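Side-chain contacts in subclass B3 metallo-beta-lactamase (Sphingobium indicum, PDB 7LUU), which probably hydrolyses beta-lactam antibiotics with the help of two zinc ions bound in its active site: residues 59-64 and 102-107; 122-127 and 155-160; 200-205 and 242-247. All coordinates share one frame; numbering follows the deposited sequence.

Contact 1 (59-64 and 102-107); sequences LPPERV and LSNVRK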
# COMPACT_ATOMS: atom_id res chain seq x y z
N LEU A 59 7.56 -11.15 -11.52
CA LEU A 59 8.71 -11.55 -10.71
C LEU A 59 8.36 -12.84 -9.99
O LEU A 59 7.22 -13.01 -9.55
CB LEU A 59 9.06 -10.48 -9.67
CG LEU A 59 9.59 -9.14 -10.22
CD1 LEU A 59 9.78 -8.17 -9.04
CD2 LEU A 59 10.96 -9.34 -11.01
N PRO A 60 9.30 -13.75 -9.78
CA PRO A 60 8.99 -14.89 -8.97
C PRO A 60 8.66 -14.45 -7.56
O PRO A 60 9.33 -13.56 -6.99
CB PRO A 60 10.30 -15.71 -8.98
CG PRO A 60 11.42 -14.64 -9.16
CD PRO A 60 10.75 -13.65 -10.14
N PRO A 61 7.67 -15.04 -6.93
CA PRO A 61 7.43 -14.73 -5.51
C PRO A 61 8.60 -15.20 -4.66
O PRO A 61 9.30 -16.18 -4.97
CB PRO A 61 6.12 -15.48 -5.19
CG PRO A 61 6.07 -16.59 -6.26
CD PRO A 61 6.75 -16.06 -7.48
N GLU A 62 8.88 -14.41 -3.61
CA GLU A 62 10.11 -14.62 -2.82
C GLU A 62 9.78 -14.40 -1.35
O GLU A 62 8.94 -13.56 -1.02
CB GLU A 62 11.24 -13.65 -3.23
CG GLU A 62 11.79 -13.94 -4.62
CD GLU A 62 12.91 -13.02 -5.08
OE1 GLU A 62 12.69 -11.81 -5.21
OE2 GLU A 62 14.01 -13.55 -5.35
N ARG A 63 10.46 -15.18 -0.49
CA ARG A 63 10.42 -14.94 0.96
C ARG A 63 11.26 -13.72 1.27
O ARG A 63 12.37 -13.55 0.72
CB ARG A 63 10.97 -16.15 1.74
CG ARG A 63 10.98 -15.94 3.27
CD ARG A 63 11.93 -17.00 3.96
NE ARG A 63 11.63 -18.32 3.46
CZ ARG A 63 10.56 -19.02 3.80
NH1 ARG A 63 9.70 -18.53 4.67
NH2 ARG A 63 10.35 -20.23 3.28
N VAL A 64 10.72 -12.82 2.09
CA VAL A 64 11.45 -11.66 2.58
C VAL A 64 12.27 -12.07 3.78
O VAL A 64 13.50 -11.99 3.80
CB VAL A 64 10.48 -10.52 2.94
CG1 VAL A 64 11.19 -9.28 3.51
CG2 VAL A 64 9.75 -10.00 1.66
N LEU A 102 -2.97 -14.36 -6.96
CA LEU A 102 -3.37 -15.65 -6.40
C LEU A 102 -2.46 -16.76 -6.95
O LEU A 102 -2.10 -17.69 -6.22
CB LEU A 102 -4.84 -15.93 -6.75
CG LEU A 102 -5.89 -14.97 -6.17
CD1 LEU A 102 -7.30 -15.15 -6.80
CD2 LEU A 102 -5.88 -15.10 -4.68
N SER A 103 -2.11 -16.69 -8.23
CA SER A 103 -1.14 -17.63 -8.78
C SER A 103 0.18 -17.60 -8.01
O SER A 103 0.78 -18.64 -7.73
CB SER A 103 -0.91 -17.33 -10.27
OG SER A 103 0.07 -18.21 -10.81
N ASN A 104 0.69 -16.39 -7.71
CA ASN A 104 1.94 -16.27 -6.97
C ASN A 104 1.79 -16.87 -5.57
O ASN A 104 2.73 -17.48 -5.04
CB ASN A 104 2.35 -14.81 -6.90
CG ASN A 104 3.00 -14.34 -8.20
OD1 ASN A 104 3.41 -15.17 -9.05
ND2 ASN A 104 3.11 -13.02 -8.37
N VAL A 105 0.63 -16.67 -4.94
CA VAL A 105 0.40 -17.25 -3.61
C VAL A 105 0.50 -18.78 -3.69
O VAL A 105 1.15 -19.44 -2.87
CB VAL A 105 -0.99 -16.80 -3.10
CG1 VAL A 105 -1.37 -17.51 -1.83
CG2 VAL A 105 -0.95 -15.29 -2.81
N ARG A 106 -0.11 -19.35 -4.74
CA ARG A 106 -0.04 -20.79 -4.95
C ARG A 106 1.37 -21.27 -5.26
O ARG A 106 1.76 -22.40 -4.87
CB ARG A 106 -1.00 -21.16 -6.08
CG ARG A 106 -2.46 -21.12 -5.62
CD ARG A 106 -3.34 -21.65 -6.78
NE ARG A 106 -4.72 -21.55 -6.38
CZ ARG A 106 -5.55 -20.61 -6.82
NH1 ARG A 106 -6.79 -20.56 -6.36
NH2 ARG A 106 -5.12 -19.74 -7.74
N LYS A 107 2.16 -20.47 -6.00
CA LYS A 107 3.52 -20.90 -6.33
C LYS A 107 4.37 -21.07 -5.08
O LYS A 107 5.27 -21.91 -5.05
CB LYS A 107 4.19 -19.87 -7.23
CG LYS A 107 3.67 -19.81 -8.62
CD LYS A 107 4.33 -18.64 -9.38
CE LYS A 107 3.92 -18.74 -10.87
NZ LYS A 107 4.59 -17.69 -11.66
O HOH W 1 4.72 -11.43 -10.53
O HOH W 2 5.49 -14.57 -11.12
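Pro61 lies against Asn104 and Lys107, so that the segment leading into an edge strand of the metallo-beta-lactamase sheet meets the end of helix 98-107. That helix is the crossover of a beta-alpha-beta unit, joining the parallel strands 87-90 and 115-119, and its far flank packs through Leu102 on helix 131-138.

Asn104 is the first of the helix residues to touch the other segment. Its backbone O sits 3.7 Å from Pro61 CG, and its amide passes obliquely beside the proline ring, OD1 being 3.8 Å from Pro61 CD. With CG anti to the carbonyl carbon (chi1 -79°), the amide reaches past the proline toward the backbone of Leu59. There two waters bridge the gap. Water 1 accepts from both Asn104 ND2, at 3.1 Å, and Leu59 N. ND2 also donates to Val71 O, outside the two segments, so it has two acceptors, and these should hold the amide's rotation. Water 2 lies within hydrogen-bonding distance of Asn104 OD1 and Leu59 O, although it has more acceptors in reach than protons to give.

One turn on, Lys107 is in contact through its aliphatic part alone. The extended chain runs across the proline ring at about a right angle: CB is 3.9 Å from Pro61 CG and CD 4.0 Å from Pro61 CD. Pro61 thus rests against both a polar residue and lysine methylenes, in a partly buried patch. The chain finishes at the same water cluster, where Lys107 NZ makes a weak 3.3 Å hydrogen bond to water 2.

Contact 2 (122-127 and 155-160); sequences EPHYDH and GAHAKD. With ZN (zinc ion), chain B; ZN (zinc ion), chain C; SO4 (sulfate ion), chain D.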
# COMPACT_ATOMS: atom_id res chain seq x y z
N GLU A 122 -3.69 2.47 0.30
CA GLU A 122 -4.34 3.66 -0.29
C GLU A 122 -5.42 3.29 -1.29
O GLU A 122 -5.31 2.25 -1.99
CB GLU A 122 -3.32 4.58 -0.99
CG GLU A 122 -2.59 3.86 -2.20
CD GLU A 122 -1.79 4.84 -3.04
OE1 GLU A 122 -0.56 5.00 -2.75
OE2 GLU A 122 -2.34 5.41 -4.00
N PRO A 123 -6.42 4.13 -1.45
CA PRO A 123 -7.57 3.78 -2.28
C PRO A 123 -7.42 4.35 -3.70
O PRO A 123 -8.23 5.15 -4.18
CB PRO A 123 -8.74 4.41 -1.50
CG PRO A 123 -8.14 5.67 -0.98
CD PRO A 123 -6.69 5.35 -0.61
N HIS A 124 -6.32 3.97 -4.38
CA HIS A 124 -6.10 4.30 -5.77
C HIS A 124 -6.01 2.99 -6.54
O HIS A 124 -5.65 1.94 -5.96
CB HIS A 124 -4.79 5.05 -5.94
CG HIS A 124 -4.88 6.50 -5.58
ND1 HIS A 124 -3.77 7.31 -5.56
CD2 HIS A 124 -5.95 7.28 -5.27
CE1 HIS A 124 -4.17 8.56 -5.26
NE2 HIS A 124 -5.48 8.57 -5.08
N TYR A 125 -6.38 3.04 -7.83
CA TYR A 125 -6.58 1.76 -8.52
C TYR A 125 -5.29 0.95 -8.75
O TYR A 125 -5.39 -0.25 -9.02
CB TYR A 125 -7.34 2.02 -9.84
CG TYR A 125 -6.54 2.72 -10.93
CD1 TYR A 125 -5.56 2.02 -11.63
CD2 TYR A 125 -6.78 4.05 -11.29
CE1 TYR A 125 -4.85 2.59 -12.62
CE2 TYR A 125 -6.08 4.64 -12.32
CZ TYR A 125 -5.10 3.91 -12.96
OH TYR A 125 -4.37 4.48 -13.99
N ASP A 126 -4.08 1.56 -8.62
CA ASP A 126 -2.87 0.76 -8.81
C ASP A 126 -2.47 0.04 -7.53
O ASP A 126 -1.54 -0.77 -7.57
CB ASP A 126 -1.69 1.63 -9.33
CG ASP A 126 -1.40 2.88 -8.45
OD1 ASP A 126 -2.34 3.51 -7.91
OD2 ASP A 126 -0.21 3.26 -8.35
N HIS A 127 -3.18 0.26 -6.40
CA HIS A 127 -2.95 -0.51 -5.19
C HIS A 127 -4.19 -1.18 -4.68
O HIS A 127 -4.10 -2.23 -4.06
CB HIS A 127 -2.37 0.40 -4.05
CG HIS A 127 -1.23 1.25 -4.54
ND1 HIS A 127 0.07 0.77 -4.55
CD2 HIS A 127 -1.19 2.46 -5.13
CE1 HIS A 127 0.87 1.68 -5.12
NE2 HIS A 127 0.13 2.71 -5.47
N GLY A 155 -14.66 3.25 -4.63
CA GLY A 155 -13.91 2.95 -5.86
C GLY A 155 -13.74 4.17 -6.74
O GLY A 155 -13.78 4.06 -7.98
N ALA A 156 -13.52 5.33 -6.12
CA ALA A 156 -13.38 6.59 -6.85
C ALA A 156 -12.65 7.58 -5.95
O ALA A 156 -12.58 7.38 -4.73
CB ALA A 156 -14.75 7.17 -7.25
N HIS A 157 -12.14 8.64 -6.55
CA HIS A 157 -11.38 9.64 -5.78
C HIS A 157 -12.27 10.46 -4.85
O HIS A 157 -13.31 11.00 -5.26
CB HIS A 157 -10.69 10.67 -6.73
CG HIS A 157 -9.63 10.08 -7.63
ND1 HIS A 157 -8.38 9.72 -7.19
CD2 HIS A 157 -9.67 9.76 -8.95
CE1 HIS A 157 -7.65 9.28 -8.21
NE2 HIS A 157 -8.41 9.29 -9.29
N ALA A 158 -11.77 10.67 -3.61
CA ALA A 158 -12.42 11.60 -2.70
C ALA A 158 -12.16 13.05 -3.13
O ALA A 158 -11.18 13.35 -3.82
CB ALA A 158 -11.85 11.40 -1.30
N LYS A 159 -13.03 13.96 -2.67
CA LYS A 159 -12.92 15.36 -3.10
C LYS A 159 -11.60 16.01 -2.68
O LYS A 159 -11.12 16.92 -3.39
CB LYS A 159 -14.10 16.17 -2.56
CG LYS A 159 -15.42 15.84 -3.34
CD LYS A 159 -16.60 16.60 -2.77
CE LYS A 159 -17.90 16.14 -3.41
NZ LYS A 159 -19.01 17.04 -2.99
N ASP A 160 -11.02 15.61 -1.53
CA ASP A 160 -9.75 16.20 -1.10
C ASP A 160 -8.54 15.41 -1.56
O ASP A 160 -7.44 15.71 -1.13
CB ASP A 160 -9.68 16.39 0.43
CG ASP A 160 -9.75 15.09 1.23
OD1 ASP A 160 -9.80 13.94 0.66
OD2 ASP A 160 -9.74 15.23 2.48
ZN ZN B . -1.86 6.67 -5.35
ZN ZN C . 0.63 4.22 -6.70
S SO4 D . -5.29 8.06 -14.59
O1 SO4 D . -6.29 8.88 -15.26
O2 SO4 D . -3.94 8.59 -14.79
O3 SO4 D . -5.60 8.09 -13.16
O4 SO4 D . -5.34 6.68 -15.12
O HOH W 3 1.23 5.48 -5.17
O HOH W 4 -10.21 6.83 -3.30
O HOH W 5 -1.19 5.55 -6.77
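His124 and His157 bring the zinc-binding loop up to the loop that follows helix 146-154, and the metal ligands are strung along the loop on His124's side.

Glu122 begins it. Chi1 of 62° sets CG between the backbone N and the carbonyl carbon, and from there the extended chain delivers OE2 to the first zinc ion at 1.9 Å, while OE1 accepts a hydrogen bond from water 3, a ligand of the second zinc. Pro123 centres an inverse gamma turn; its O accepts a hydrogen bond from water 4 (2.7 Å), which also donates to Ala156 O and so joins the two backbones.

His124 binds the first zinc through ND1 (2.0 Å) and turns its other nitrogen to the second loop. NE2 comes in at the edge of the His157 ring, in its plane, 3.8 Å from His157 ND1, and the ring planes stand 70° apart. The two nitrogens do not bond each other: both are hydrogen-bonded to Asp161 OD2, a second-shell carboxylate that positions the zinc ligand and its neighbour together. Trp170 meets the His157 ring edge-to-face.

Tyr125 OH donates to O4 (2.7 Å) of a sulfate, probably from the crystallisation liquor, which Arg51 also binds. Asp126 OD2 and His127 NE2 then bind the second zinc, and Asp126 OD1 accepts from water 5 at 2.6 Å. Water 5 bridges the metals, consistent with the nucleophile of dizinc relatives. His200 completes the first site; His267 also binds the second. Glu-Pro-His-Tyr-Asp-His is a variant of the superfamily's His-X-His-X-Asp-His signature, glutamate replacing the first histidine.

Contact 3 (200-205 and 242-247); sequences HTMGSM and APIVKG. With ZN (zinc ion), chain B.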
# COMPACT_ATOMS: atom_id res chain seq x y z
N HIS A 200 -0.05 11.52 0.32
CA HIS A 200 -0.41 11.14 -1.05
C HIS A 200 -1.92 11.14 -1.19
O HIS A 200 -2.48 11.64 -2.20
CB HIS A 200 0.22 9.76 -1.31
CG HIS A 200 -0.08 9.21 -2.67
ND1 HIS A 200 0.53 9.69 -3.82
CD2 HIS A 200 -0.95 8.25 -3.06
CE1 HIS A 200 0.03 9.03 -4.87
NE2 HIS A 200 -0.84 8.14 -4.43
N THR A 201 -2.60 10.58 -0.18
CA THR A 201 -4.04 10.78 0.04
C THR A 201 -4.22 10.94 1.54
O THR A 201 -3.32 10.65 2.32
CB THR A 201 -4.90 9.61 -0.43
OG1 THR A 201 -4.69 8.46 0.41
CG2 THR A 201 -4.59 9.20 -1.89
N MET A 202 -5.42 11.36 1.94
CA MET A 202 -5.60 11.56 3.39
C MET A 202 -5.65 10.26 4.20
O MET A 202 -5.31 10.28 5.39
CB MET A 202 -6.86 12.38 3.65
CG MET A 202 -6.67 13.90 3.45
SD MET A 202 -5.33 14.66 4.37
CE MET A 202 -5.89 14.36 6.08
N GLY A 203 -6.06 9.16 3.59
CA GLY A 203 -6.21 7.88 4.24
C GLY A 203 -5.06 6.93 3.98
O GLY A 203 -5.18 5.75 4.34
N SER A 204 -3.97 7.40 3.38
CA SER A 204 -2.84 6.51 3.16
C SER A 204 -2.34 5.93 4.48
O SER A 204 -2.26 6.64 5.51
CB SER A 204 -1.70 7.27 2.47
OG SER A 204 -2.09 7.58 1.10
N MET A 205 -1.92 4.66 4.44
CA MET A 205 -1.63 3.95 5.69
C MET A 205 -0.48 2.99 5.47
O MET A 205 -0.41 2.32 4.43
CB MET A 205 -2.88 3.20 6.20
CG MET A 205 -2.61 2.44 7.57
SD MET A 205 -4.21 2.25 8.45
CE MET A 205 -4.13 3.73 9.48
N ALA A 242 -4.19 22.20 3.38
CA ALA A 242 -3.33 22.13 4.58
C ALA A 242 -3.40 20.79 5.27
O ALA A 242 -2.34 20.32 5.74
CB ALA A 242 -3.68 23.28 5.54
N PRO A 243 -4.55 20.10 5.35
CA PRO A 243 -4.55 18.73 5.94
C PRO A 243 -3.62 17.79 5.24
O PRO A 243 -3.04 16.92 5.92
CB PRO A 243 -6.01 18.29 5.86
CG PRO A 243 -6.78 19.63 5.89
CD PRO A 243 -5.91 20.55 5.04
N ILE A 244 -3.48 17.92 3.91
CA ILE A 244 -2.58 17.04 3.14
C ILE A 244 -1.12 17.36 3.48
O ILE A 244 -0.30 16.46 3.69
CB ILE A 244 -2.87 17.20 1.62
CG1 ILE A 244 -4.12 16.42 1.18
CG2 ILE A 244 -1.66 16.84 0.72
CD1 ILE A 244 -3.92 14.86 1.16
N VAL A 245 -0.77 18.65 3.54
CA VAL A 245 0.60 19.05 3.83
C VAL A 245 0.97 18.75 5.29
O VAL A 245 2.06 18.23 5.56
CB VAL A 245 0.79 20.53 3.50
CG1 VAL A 245 2.16 20.98 4.02
CG2 VAL A 245 0.71 20.68 1.94
N LYS A 246 0.09 19.08 6.24
CA LYS A 246 0.34 18.68 7.62
C LYS A 246 0.40 17.16 7.72
O LYS A 246 1.12 16.61 8.57
CB LYS A 246 -0.78 19.21 8.51
CG LYS A 246 -0.69 20.74 8.73
CD LYS A 246 0.77 21.20 8.70
CE LYS A 246 1.02 22.73 8.77
NZ LYS A 246 2.08 23.09 9.79
N GLY A 247 -0.36 16.50 6.84
CA GLY A 247 -0.31 15.04 6.78
C GLY A 247 1.06 14.52 6.42
O GLY A 247 1.62 13.65 7.12
ZN ZN B . -1.86 6.67 -5.35
O HOH W 5 -1.19 5.55 -6.77
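A type I beta turn from Thr201 to Ser204 sits beside the first turn of helix 242-257, the closest backbone approach being 6.3 Å between Met202 CA and Ile244 CA. Met202, in the turn, carries most of the contact. Its chain bends at both chi2 (-54°) and chi3 (-63°), which folds the thioether over the start of the helix instead of letting it run straight out. SD comes to 3.5 Å from Ile244 CD1, with Met202 CG 3.7 Å from the same methyl. Farther along, the terminal CE rests 3.9 Å from Pro243 CB, and SD is 3.6 Å from Pro243 O, a carbonyl that already accepts the helix bond from Gly247 N.

Ile244 answers with its longer branch. CD1 reaches the turn's backbone, 3.9 Å from Thr201 C; beyond the contact, its side chain also meets Tyr234. On the far side of the turn Thr201 OG1 and Ser204 OG are 2.8 Å apart. Just before it, His200 NE2 binds a zinc ion at 2.0 Å while ND1 donates to Asn227 O, so the histidine ring is fixed at both nitrogens.

The join to the helix is therefore made mainly by a sulfur, methyls and a proline ring, held by shape and dispersion, whereas the neighbouring metal ligand is held by directional bonds.

From the N terminus, contact 1 closes first: strands 68-70, 79-82 and 87-90 lie between its segments, and it ties edge strand 62-65 to helix 98-107. Contact 2 follows, closing a loop through helix 131-138, strand 141-144 and helix 146-154. Contact 3 then brackets strands 205-213 and 216-223 of the second sheet and brings helix 242-257 to the turn that follows the zinc ligand His200. The three come in series, neither nested nor crossed. Contact 1 stands apart, its centre about 26 Å from that of contact 2, across the chain's centre. Contacts 2 and 3 touch, sharing a zinc ion and water 5, and Asp160 OD2 packs 3.5 Å from Met202 CG.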